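Local coordinates for protein alpha,alpha-trehalose-phosphate synthase (UDP-forming) (Burkholderia xenovorans, PDB 5V0T) that is a glycosyltransferase of family 20 with the GT-B fold that holds 6-O-phosphono-alpha-D-glucopyranose and uridine-5'-diphosphate in its pockets, at residues I13-R18 with Y141-F146; T93-F98 with L163-P168; W121-L126 with Q148-A153. One frame throughout, in Å; residues are numbered along the deposited sequence.

The three contacts run from the ligand pocket outward to the flank of the first sheet domain. Contacts 1 and 2, with centres 14 Å apart, both touch 6-O-phosphono-alpha-D-glucopyranose: Arg18 and His142 of the first and Trp95, His164 and Ile165 of the second belong to its pocket. Tyr141 joins them, its ring CD1 lying 3.5 Å from Ile165 CD1. Contact 3 takes no part in the pocket. Its centre is 11 Å from that of contact 1, and Phe146 makes the junction, with CE2 at 3.7 Å from Leu126 CD2. Contacts 2 and 3 do not meet, their nearest atoms being about 12 Å apart.

Contact 1: residues I13-R18 with Y141-F146; sequences IIVSNR and YHLIPF. With G6P (6-O-phosphono-alpha-D-glucopyranose), chain J.
Leu143 pushes its CD1 methyl against the backbone of Ser16, 3.5 Å from CA, and this is where the two segments fit most closely. The same methyl lies 3.8 Å from Val15 CG1, the two side chains crossing at about a right angle. With CG1 anti to its backbone N (chi1 -179°), Val15 also lays that methyl over one face of the Phe146 ring, a CH-pi contact 4.1 Å from the centroid. Phe146 is placed for this by a type I turn from Leu143, closed by its own N-H to Leu143 O. Residues 13-16 belong to a parallel strand of the Rossmann-like sheet in a GT-B fold, the chain turns a corner at Asn17, and 141-146 follows the adjacent parallel strand, 135-139; the contact lies at the C-terminal ends of these neighbouring strands, the edge where such sheets commonly bind ligands.

Toward the ligand the contact becomes more polar. Asn17 CB stands over the His142 ring, 3.8 Å from its centroid, while Tyr141 covers the opposite face; the Asn17 OD1 end is bonded to Tyr85. A water accepts from Asn17 N at 2.9 Å and, weakly, from His142 ND1, linking the backbone to the ring. Farthest out and looser, partly exposed Arg18 grips the phosphate of 6-O-phosphono-alpha-D-glucopyranose with two donors: NE reaches O3P and NH2 reaches O1P, each at 2.9 Å, the phosphorus lying in the guanidinium plane.

Contact 2: residues T93-F98 with L163-P168; sequences TLWPAF and LHIPFP. With G6P (6-O-phosphono-alpha-D-glucopyranose), chain J.
Phe98, at the end of helix 79-98, gives up more surface than any other residue here, its ring held in the bend of the loop 163-168. Pro168 covers one face of that ring: CD lies 3.8 Å from the centroid and 22° off the ring normal, a CH-pi contact. At the ring edge, near its plane, comes Leu163 CD2, and an edge of Phe98 is turned to the face of Phe167 in a T-shaped pair with centroids 5.8 Å apart and planes at 65°. Pro166 O approaches the ring obliquely, 3.3 Å from Phe98 CD2; this buried carbonyl has no hydrogen-bonding partner in the model, nor has Phe98 O.

Ile165 comes next, and its two branches part. CG1 lies between the backbone N and the carbonyl carbon (chi1 67°), which directs CD1 to Phe98, 3.6 Å from CB, while CG2 reaches the other way to Trp95 CZ3 at 3.5 Å. This same CG2 methyl is 3.6 Å from O2 of 6-O-phosphono-alpha-D-glucopyranose, making Ile165 the wedge between the apolar cluster and the ligand. Trp95 touches the sugar as well, with CZ3 at 4.0 Å from C2, and its indole is held from beyond by a bond from NE1 to Asp279, which follows the first strand of the second sheet, and a cation-pi contact with Arg315. With the Phe98 cluster packed behind them, Trp95 and Ile165 line the ligand-filled cleft between the two Rossmann-like domains that defines a GT-B glycosyltransferase.

Contact 3: residues W121-L126 with Q148-A153; sequences WLAQQL and QALRAA
Ala123 sits at the centre of this helix-helix contact, its methyl meeting two residues of segment 148-153: CB is 3.9 Å from Ala149 CB and 3.9 Å from Leu150 CD2. Leu150 carries its branch to that point with CG anti to the carbonyl carbon (chi1 -73°), and its CD2 touches Leu126 CD2 at 4.2 Å, one turn farther along the first helix. At the more exposed margin, Gln124 starts out pointing from the partner helix, yet its chain bends at chi2 (-44°) and brings NE2 back to within 3.5 Å of Ala153 CB, just past the helical end of 148-152.

Small residues at the crossing let the backbones come near: the CA atoms of Ala123 and Leu150 are 5.8 Å apart, and the short axes approach to 8.9 Å, crossing at -53°. In the second shell, Phe146, at the start of the second helix, packs against Leu122 and Ala123, filling the base of the contact on the side of the sheet, and Leu150 rests on Ile159 of strand 159-162. Arg151, on the same helix, forms a salt bridge with Asp190 and hydrogen bonds to the carbonyls of Val155 and Asn157.

No hydrogen bond or salt bridge joins the two segments, so their union rests on methyl-to-methyl van der Waals contact, with the amide nitrogen of Gln124 touching the methyl of Ala153 at the rim.

Contact 1: residues I13-R18 with Y141-F146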
loop_
_atom_site.group_PDB
_atom_site.type_symbol
_atom_site.label_atom_id
_atom_site.label_comp_id
_atom_site.label_asym_id
_atom_site.label_seq_id
_atom_site.Cartn_x
_atom_site.Cartn_y
_atom_site.Cartn_z
ATOM N N ILE A 13 14.380 -15.499 -1.076
ATOM C CA ILE A 13 14.818 -14.477 -0.134
ATOM C C ILE A 13 14.006 -13.225 -0.415
ATOM O O ILE A 13 14.171 -12.596 -1.463
ATOM C CB ILE A 13 16.314 -14.175 -0.270
ATOM C CG1 ILE A 13 17.153 -15.462 -0.331
ATOM C CG2 ILE A 13 16.733 -13.215 0.830
ATOM C CD1 ILE A 13 17.249 -16.242 0.962
ATOM N N ILE A 14 13.143 -12.844 0.516
ATOM C CA ILE A 14 12.441 -11.566 0.456
ATOM C C ILE A 14 13.286 -10.504 1.151
ATOM O O ILE A 14 13.792 -10.726 2.258
ATOM C CB ILE A 14 11.058 -11.668 1.118
ATOM C CG1 ILE A 14 10.139 -12.593 0.314
ATOM C CG2 ILE A 14 10.455 -10.273 1.277
ATOM C CD1 ILE A 14 9.668 -12.006 -0.996
ATOM N N VAL A 15 13.430 -9.345 0.507
ATOM C CA VAL A 15 14.130 -8.191 1.065
ATOM C C VAL A 15 13.182 -6.994 1.036
ATOM O O VAL A 15 12.680 -6.627 -0.030
ATOM C CB VAL A 15 15.411 -7.866 0.280
ATOM C CG1 VAL A 15 16.135 -6.664 0.909
ATOM C CG2 VAL A 15 16.331 -9.089 0.186
ATOM N N SER A 16 12.958 -6.371 2.194
ATOM C CA SER A 16 12.157 -5.151 2.267
ATOM C C SER A 16 12.654 -4.340 3.445
ATOM O O SER A 16 13.380 -4.841 4.301
ATOM C CB SER A 16 10.660 -5.453 2.437
ATOM O OG SER A 16 10.457 -6.164 3.662
ATOM N N ASN A 17 12.258 -3.074 3.498
ATOM C CA ASN A 17 12.584 -2.299 4.687
ATOM C C ASN A 17 11.735 -2.763 5.864
ATOM O O ASN A 17 12.256 -3.247 6.875
ATOM C CB ASN A 17 12.366 -0.805 4.440
ATOM C CG ASN A 17 12.871 0.031 5.600
ATOM O OD1 ASN A 17 14.061 0.013 5.914
ATOM N ND2 ASN A 17 11.964 0.739 6.266
ATOM N N ARG A 18 10.419 -2.617 5.741
ATOM C CA ARG A 18 9.493 -3.023 6.790
ATOM C C ARG A 18 9.309 -4.534 6.759
ATOM O O ARG A 18 9.051 -5.115 5.700
ATOM C CB ARG A 18 8.143 -2.321 6.608
ATOM C CG ARG A 18 7.106 -2.701 7.690
ATOM C CD ARG A 18 7.555 -2.208 9.059
ATOM N NE ARG A 18 7.388 -0.761 9.210
ATOM C CZ ARG A 18 7.875 -0.058 10.228
ATOM N NH1 ARG A 18 8.599 -0.666 11.167
ATOM N NH2 ARG A 18 7.653 1.251 10.312
ATOM N N TYR A 141 10.317 1.128 -2.564
ATOM C CA TYR A 141 11.114 2.271 -2.985
ATOM C C TYR A 141 12.359 2.511 -2.131
ATOM O O TYR A 141 13.291 3.170 -2.604
ATOM C CB TYR A 141 10.230 3.515 -2.971
ATOM C CG TYR A 141 9.542 3.751 -1.643
ATOM C CD1 TYR A 141 8.370 3.077 -1.296
ATOM C CD2 TYR A 141 10.049 4.679 -0.749
ATOM C CE1 TYR A 141 7.742 3.309 -0.077
ATOM C CE2 TYR A 141 9.428 4.924 0.453
ATOM C CZ TYR A 141 8.281 4.239 0.792
ATOM O OH TYR A 141 7.673 4.527 1.999
ATOM N N HIS A 142 12.395 2.015 -0.885
ATOM C CA HIS A 142 13.585 2.190 -0.052
ATOM C C HIS A 142 14.803 1.529 -0.665
ATOM O O HIS A 142 15.943 1.918 -0.372
ATOM C CB HIS A 142 13.368 1.589 1.342
ATOM C CG HIS A 142 12.030 1.881 1.930
ATOM N ND1 HIS A 142 10.884 1.214 1.544
ATOM C CD2 HIS A 142 11.653 2.757 2.892
ATOM C CE1 HIS A 142 9.855 1.685 2.225
ATOM N NE2 HIS A 142 10.295 2.617 3.054
ATOM N N LEU A 143 14.590 0.517 -1.495
ATOM C CA LEU A 143 15.644 -0.431 -1.851
ATOM C C LEU A 143 15.915 -0.455 -3.357
ATOM O O LEU A 143 16.423 -1.443 -3.890
ATOM C CB LEU A 143 15.288 -1.823 -1.311
ATOM C CG LEU A 143 15.177 -1.852 0.220
ATOM C CD1 LEU A 143 14.589 -3.163 0.694
ATOM C CD2 LEU A 143 16.549 -1.629 0.855
ATOM N N ILE A 144 15.608 0.646 -4.045
ATOM C CA ILE A 144 15.903 0.776 -5.481
ATOM C C ILE A 144 17.373 0.487 -5.807
ATOM O O ILE A 144 17.629 -0.188 -6.816
ATOM C CB ILE A 144 15.473 2.159 -5.987
ATOM C CG1 ILE A 144 13.934 2.233 -6.045
ATOM C CG2 ILE A 144 16.108 2.490 -7.371
ATOM C CD1 ILE A 144 13.372 3.670 -6.228
ATOM N N PRO A 145 18.366 0.930 -5.022
ATOM C CA PRO A 145 19.772 0.632 -5.356
ATOM C C PRO A 145 20.255 -0.763 -4.984
ATOM O O PRO A 145 21.447 -1.029 -5.142
ATOM C CB PRO A 145 20.559 1.681 -4.542
ATOM C CG PRO A 145 19.531 2.720 -4.120
ATOM C CD PRO A 145 18.275 1.920 -3.936
ATOM N N PHE A 146 19.379 -1.660 -4.514
ATOM C CA PHE A 146 19.829 -2.882 -3.850
ATOM C C PHE A 146 20.470 -3.872 -4.816
ATOM O O PHE A 146 21.465 -4.513 -4.468
ATOM C CB PHE A 146 18.658 -3.550 -3.123
ATOM C CG PHE A 146 19.082 -4.433 -1.983
ATOM C CD1 PHE A 146 19.441 -3.887 -0.759
ATOM C CD2 PHE A 146 19.122 -5.813 -2.129
ATOM C CE1 PHE A 146 19.837 -4.704 0.300
ATOM C CE2 PHE A 146 19.522 -6.637 -1.069
ATOM C CZ PHE A 146 19.882 -6.075 0.143
HETATM C C1 G6P J . 3.281 1.335 2.295
HETATM C C2 G6P J . 4.650 1.092 1.682
HETATM C C3 G6P J . 5.417 0.040 2.487
HETATM C C4 G6P J . 5.478 0.477 3.953
HETATM C C5 G6P J . 4.061 0.728 4.473
HETATM C C6 G6P J . 4.094 1.121 5.950
HETATM O O1 G6P J . 2.569 0.106 2.224
HETATM O O2 G6P J . 4.495 0.688 0.310
HETATM O O3 G6P J . 6.747 -0.043 1.949
HETATM O O4 G6P J . 6.087 -0.561 4.749
HETATM O O5 G6P J . 3.417 1.731 3.670
HETATM O O6 G6P J . 4.950 2.261 6.137
HETATM P P G6P J . 6.196 2.161 7.153
HETATM O O1P G6P J . 5.607 2.148 8.541
HETATM O O2P G6P J . 7.031 3.367 6.826
HETATM O O3P G6P J . 6.872 0.851 6.812
HETATM O O HOH W 1 10.837 -1.614 1.428
#

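Contact 2: residues T93-F98 with L163-P168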
loop_
_atom_site.group_PDB
_atom_site.type_symbol
_atom_site.label_atom_id
_atom_site.label_comp_id
_atom_site.label_asym_id
_atom_site.label_seq_id
_atom_site.Cartn_x
_atom_site.Cartn_y
_atom_site.Cartn_z
ATOM N N THR A 93 11.561 12.355 0.092
ATOM C CA THR A 93 11.731 12.570 -1.337
ATOM C C THR A 93 10.886 11.601 -2.152
ATOM O O THR A 93 10.005 12.039 -2.903
ATOM C CB THR A 93 13.208 12.445 -1.738
ATOM O OG1 THR A 93 13.972 13.432 -1.038
ATOM C CG2 THR A 93 13.367 12.638 -3.248
ATOM N N LEU A 94 11.138 10.293 -2.023
ATOM C CA LEU A 94 10.532 9.318 -2.929
ATOM C C LEU A 94 9.035 9.194 -2.691
ATOM O O LEU A 94 8.246 9.219 -3.645
ATOM C CB LEU A 94 11.200 7.946 -2.777
ATOM C CG LEU A 94 12.648 7.863 -3.280
ATOM C CD1 LEU A 94 13.250 6.445 -3.123
ATOM C CD2 LEU A 94 12.747 8.362 -4.719
ATOM N N TRP A 95 8.626 9.008 -1.429
ATOM C CA TRP A 95 7.200 8.820 -1.157
ATOM C C TRP A 95 6.360 9.980 -1.672
ATOM O O TRP A 95 5.401 9.725 -2.422
ATOM C CB TRP A 95 6.955 8.587 0.339
ATOM C CG TRP A 95 5.480 8.398 0.644
ATOM C CD1 TRP A 95 4.583 9.369 0.963
ATOM C CD2 TRP A 95 4.752 7.162 0.634
ATOM N NE1 TRP A 95 3.329 8.818 1.151
ATOM C CE2 TRP A 95 3.412 7.463 0.969
ATOM C CE3 TRP A 95 5.109 5.823 0.404
ATOM C CZ2 TRP A 95 2.418 6.474 1.065
ATOM C CZ3 TRP A 95 4.120 4.835 0.509
ATOM C CH2 TRP A 95 2.791 5.172 0.826
ATOM N N PRO A 96 6.655 11.251 -1.351
ATOM C CA PRO A 96 5.818 12.327 -1.909
ATOM C C PRO A 96 5.903 12.419 -3.423
ATOM O O PRO A 96 4.875 12.638 -4.075
ATOM C CB PRO A 96 6.344 13.593 -1.216
ATOM C CG PRO A 96 7.691 13.223 -0.690
ATOM C CD PRO A 96 7.643 11.768 -0.385
ATOM N N ALA A 97 7.090 12.217 -4.007
ATOM C CA ALA A 97 7.244 12.389 -5.454
ATOM C C ALA A 97 6.454 11.339 -6.221
ATOM O O ALA A 97 5.765 11.657 -7.199
ATOM C CB ALA A 97 8.721 12.324 -5.841
ATOM N N PHE A 98 6.544 10.080 -5.787
ATOM C CA PHE A 98 5.883 8.973 -6.466
ATOM C C PHE A 98 4.378 8.980 -6.227
ATOM O O PHE A 98 3.638 8.343 -6.983
ATOM C CB PHE A 98 6.462 7.628 -6.002
ATOM C CG PHE A 98 7.804 7.277 -6.607
ATOM C CD1 PHE A 98 8.824 8.222 -6.704
ATOM C CD2 PHE A 98 8.056 5.985 -7.039
ATOM C CE1 PHE A 98 10.058 7.894 -7.249
ATOM C CE2 PHE A 98 9.289 5.643 -7.582
ATOM C CZ PHE A 98 10.293 6.596 -7.681
ATOM N N LEU A 163 7.843 -2.811 -7.023
ATOM C CA LEU A 163 7.454 -1.514 -6.471
ATOM C C LEU A 163 5.995 -1.567 -6.021
ATOM O O LEU A 163 5.090 -1.818 -6.834
ATOM C CB LEU A 163 7.654 -0.407 -7.513
ATOM C CG LEU A 163 7.439 1.037 -7.039
ATOM C CD1 LEU A 163 8.483 1.429 -6.002
ATOM C CD2 LEU A 163 7.448 2.000 -8.222
ATOM N N HIS A 164 5.763 -1.333 -4.723
ATOM C CA HIS A 164 4.405 -1.405 -4.188
ATOM C C HIS A 164 3.648 -0.102 -4.399
ATOM O O HIS A 164 2.417 -0.111 -4.458
ATOM C CB HIS A 164 4.423 -1.760 -2.687
ATOM C CG HIS A 164 4.832 -3.177 -2.410
ATOM N ND1 HIS A 164 3.958 -4.127 -1.934
ATOM C CD2 HIS A 164 6.014 -3.814 -2.593
ATOM C CE1 HIS A 164 4.584 -5.286 -1.820
ATOM N NE2 HIS A 164 5.832 -5.123 -2.217
ATOM N N ILE A 165 4.365 1.014 -4.507
ATOM C CA ILE A 165 3.764 2.336 -4.659
ATOM C C ILE A 165 3.656 2.643 -6.153
ATOM O O ILE A 165 4.212 1.896 -6.970
ATOM C CB ILE A 165 4.588 3.388 -3.897
ATOM C CG1 ILE A 165 5.977 3.564 -4.539
ATOM C CG2 ILE A 165 4.694 2.992 -2.408
ATOM C CD1 ILE A 165 6.781 4.712 -3.915
ATOM N N PRO A 166 2.943 3.692 -6.570
ATOM C CA PRO A 166 2.839 3.966 -8.007
ATOM C C PRO A 166 4.208 4.280 -8.592
ATOM O O PRO A 166 5.102 4.772 -7.900
ATOM C CB PRO A 166 1.909 5.189 -8.074
ATOM C CG PRO A 166 1.235 5.246 -6.748
ATOM C CD PRO A 166 2.203 4.679 -5.769
ATOM N N PHE A 167 4.389 3.987 -9.880
ATOM C CA PHE A 167 5.515 4.603 -10.587
ATOM C C PHE A 167 5.016 5.863 -11.278
ATOM O O PHE A 167 4.143 5.770 -12.150
ATOM C CB PHE A 167 6.148 3.661 -11.604
ATOM C CG PHE A 167 7.514 4.121 -12.053
ATOM C CD1 PHE A 167 7.651 5.094 -13.038
ATOM C CD2 PHE A 167 8.660 3.642 -11.422
ATOM C CE1 PHE A 167 8.917 5.522 -13.433
ATOM C CE2 PHE A 167 9.924 4.075 -11.811
ATOM C CZ PHE A 167 10.050 5.015 -12.808
ATOM N N PRO A 168 5.524 7.043 -10.931
ATOM C CA PRO A 168 4.920 8.277 -11.435
ATOM C C PRO A 168 5.253 8.515 -12.900
ATOM O O PRO A 168 6.262 8.040 -13.423
ATOM C CB PRO A 168 5.547 9.361 -10.553
ATOM C CG PRO A 168 6.926 8.796 -10.253
ATOM C CD PRO A 168 6.641 7.319 -10.012
HETATM C C1 G6P J . 3.281 1.335 2.295
HETATM C C2 G6P J . 4.650 1.092 1.682
HETATM C C3 G6P J . 5.417 0.040 2.487
HETATM C C4 G6P J . 5.478 0.477 3.953
HETATM C C5 G6P J . 4.061 0.728 4.473
HETATM C C6 G6P J . 4.094 1.121 5.950
HETATM O O1 G6P J . 2.569 0.106 2.224
HETATM O O2 G6P J . 4.495 0.688 0.310
HETATM O O3 G6P J . 6.747 -0.043 1.949
HETATM O O4 G6P J . 6.087 -0.561 4.749
HETATM O O5 G6P J . 3.417 1.731 3.670
HETATM O O6 G6P J . 4.950 2.261 6.137
HETATM P P G6P J . 6.196 2.161 7.153
HETATM O O1P G6P J . 5.607 2.148 8.541
HETATM O O2P G6P J . 7.031 3.367 6.826
HETATM O O3P G6P J . 6.872 0.851 6.812
#

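Contact 3: residues W121-L126 with Q148-A153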
loop_
_atom_site.group_PDB
_atom_site.type_symbol
_atom_site.label_atom_id
_atom_site.label_comp_id
_atom_site.label_asym_id
_atom_site.label_seq_id
_atom_site.Cartn_x
_atom_site.Cartn_y
_atom_site.Cartn_z
ATOM N N TRP A 121 25.184 -1.027 2.750
ATOM C CA TRP A 121 25.431 -1.664 4.045
ATOM C C TRP A 121 24.469 -2.827 4.286
ATOM O O TRP A 121 24.875 -3.897 4.769
ATOM C CB TRP A 121 25.307 -0.621 5.161
ATOM C CG TRP A 121 25.406 -1.188 6.547
ATOM C CD1 TRP A 121 26.537 -1.588 7.187
ATOM C CD2 TRP A 121 24.326 -1.398 7.468
ATOM N NE1 TRP A 121 26.236 -2.044 8.451
ATOM C CE2 TRP A 121 24.884 -1.941 8.649
ATOM C CE3 TRP A 121 22.943 -1.183 7.410
ATOM C CZ2 TRP A 121 24.104 -2.276 9.761
ATOM C CZ3 TRP A 121 22.170 -1.511 8.511
ATOM C CH2 TRP A 121 22.754 -2.050 9.674
ATOM N N LEU A 122 23.194 -2.635 3.951
ATOM C CA LEU A 122 22.210 -3.705 4.078
ATOM C C LEU A 122 22.535 -4.860 3.146
ATOM O O LEU A 122 22.434 -6.029 3.535
ATOM C CB LEU A 122 20.807 -3.165 3.789
ATOM C CG LEU A 122 20.084 -2.339 4.854
ATOM C CD1 LEU A 122 18.782 -1.770 4.286
ATOM C CD2 LEU A 122 19.788 -3.175 6.097
ATOM N N ALA A 123 22.935 -4.558 1.908
ATOM C CA ALA A 123 23.339 -5.633 1.011
ATOM C C ALA A 123 24.515 -6.418 1.590
ATOM O O ALA A 123 24.545 -7.651 1.503
ATOM C CB ALA A 123 23.680 -5.060 -0.365
ATOM N N GLN A 124 25.477 -5.724 2.214
ATOM C CA GLN A 124 26.611 -6.404 2.845
ATOM C C GLN A 124 26.157 -7.330 3.970
ATOM O O GLN A 124 26.761 -8.386 4.201
ATOM C CB GLN A 124 27.617 -5.392 3.402
ATOM C CG GLN A 124 28.643 -4.869 2.408
ATOM C CD GLN A 124 29.245 -5.957 1.527
ATOM O OE1 GLN A 124 29.621 -7.034 1.996
ATOM N NE2 GLN A 124 29.333 -5.675 0.238
ATOM N N GLN A 125 25.127 -6.935 4.709
ATOM C CA GLN A 125 24.615 -7.801 5.760
ATOM C C GLN A 125 23.956 -9.046 5.176
ATOM O O GLN A 125 24.021 -10.124 5.778
ATOM C CB GLN A 125 23.624 -7.029 6.637
ATOM C CG GLN A 125 24.203 -5.806 7.315
ATOM C CD GLN A 125 25.430 -6.122 8.139
ATOM O OE1 GLN A 125 26.458 -5.466 8.002
ATOM N NE2 GLN A 125 25.333 -7.127 9.003
ATOM N N LEU A 126 23.331 -8.919 4.004
ATOM C CA LEU A 126 22.645 -10.053 3.397
ATOM C C LEU A 126 23.624 -11.062 2.796
ATOM O O LEU A 126 23.401 -12.277 2.897
ATOM C CB LEU A 126 21.653 -9.555 2.342
ATOM C CG LEU A 126 20.897 -10.626 1.554
ATOM C CD1 LEU A 126 20.024 -11.449 2.504
ATOM C CD2 LEU A 126 20.076 -10.021 0.387
ATOM N N GLN A 148 22.031 -3.219 -7.617
ATOM C CA GLN A 148 23.325 -2.645 -7.979
ATOM C C GLN A 148 24.361 -2.916 -6.892
ATOM O O GLN A 148 25.486 -3.341 -7.183
ATOM C CB GLN A 148 23.140 -1.144 -8.225
ATOM C CG GLN A 148 24.276 -0.402 -8.904
ATOM C CD GLN A 148 24.023 1.105 -8.921
ATOM O OE1 GLN A 148 24.067 1.755 -7.873
ATOM N NE2 GLN A 148 23.735 1.662 -10.102
ATOM N N ALA A 149 23.977 -2.731 -5.628
ATOM C CA ALA A 149 24.892 -3.012 -4.522
ATOM C C ALA A 149 25.225 -4.495 -4.426
ATOM O O ALA A 149 26.376 -4.863 -4.159
ATOM C CB ALA A 149 24.283 -2.522 -3.206
ATOM N N LEU A 150 24.228 -5.367 -4.607
ATOM C CA LEU A 150 24.496 -6.802 -4.526
ATOM C C LEU A 150 25.485 -7.222 -5.605
ATOM O O LEU A 150 26.466 -7.932 -5.334
ATOM C CB LEU A 150 23.192 -7.592 -4.656
ATOM C CG LEU A 150 22.244 -7.578 -3.460
ATOM C CD1 LEU A 150 20.889 -8.165 -3.860
ATOM C CD2 LEU A 150 22.861 -8.386 -2.322
ATOM N N ARG A 151 25.242 -6.779 -6.840
ATOM C CA ARG A 151 26.119 -7.136 -7.950
ATOM C C ARG A 151 27.545 -6.653 -7.706
ATOM O O ARG A 151 28.515 -7.365 -8.000
ATOM C CB ARG A 151 25.572 -6.546 -9.254
ATOM C CG ARG A 151 24.207 -7.092 -9.667
ATOM C CD ARG A 151 24.363 -8.380 -10.467
ATOM N NE ARG A 151 23.094 -8.916 -10.963
ATOM C CZ ARG A 151 22.535 -10.041 -10.522
ATOM N NH1 ARG A 151 23.126 -10.754 -9.573
ATOM N NH2 ARG A 151 21.381 -10.456 -11.031
ATOM N N ALA A 152 27.691 -5.441 -7.177
ATOM C CA ALA A 152 29.020 -4.933 -6.858
ATOM C C ALA A 152 29.699 -5.787 -5.798
ATOM O O ALA A 152 30.930 -5.884 -5.777
ATOM C CB ALA A 152 28.922 -3.478 -6.400
ATOM N N ALA A 153 28.919 -6.437 -4.932
ATOM C CA ALA A 153 29.447 -7.323 -3.898
ATOM C C ALA A 153 29.669 -8.756 -4.383
ATOM O O ALA A 153 29.953 -9.640 -3.564
ATOM C CB ALA A 153 28.517 -7.325 -2.683
#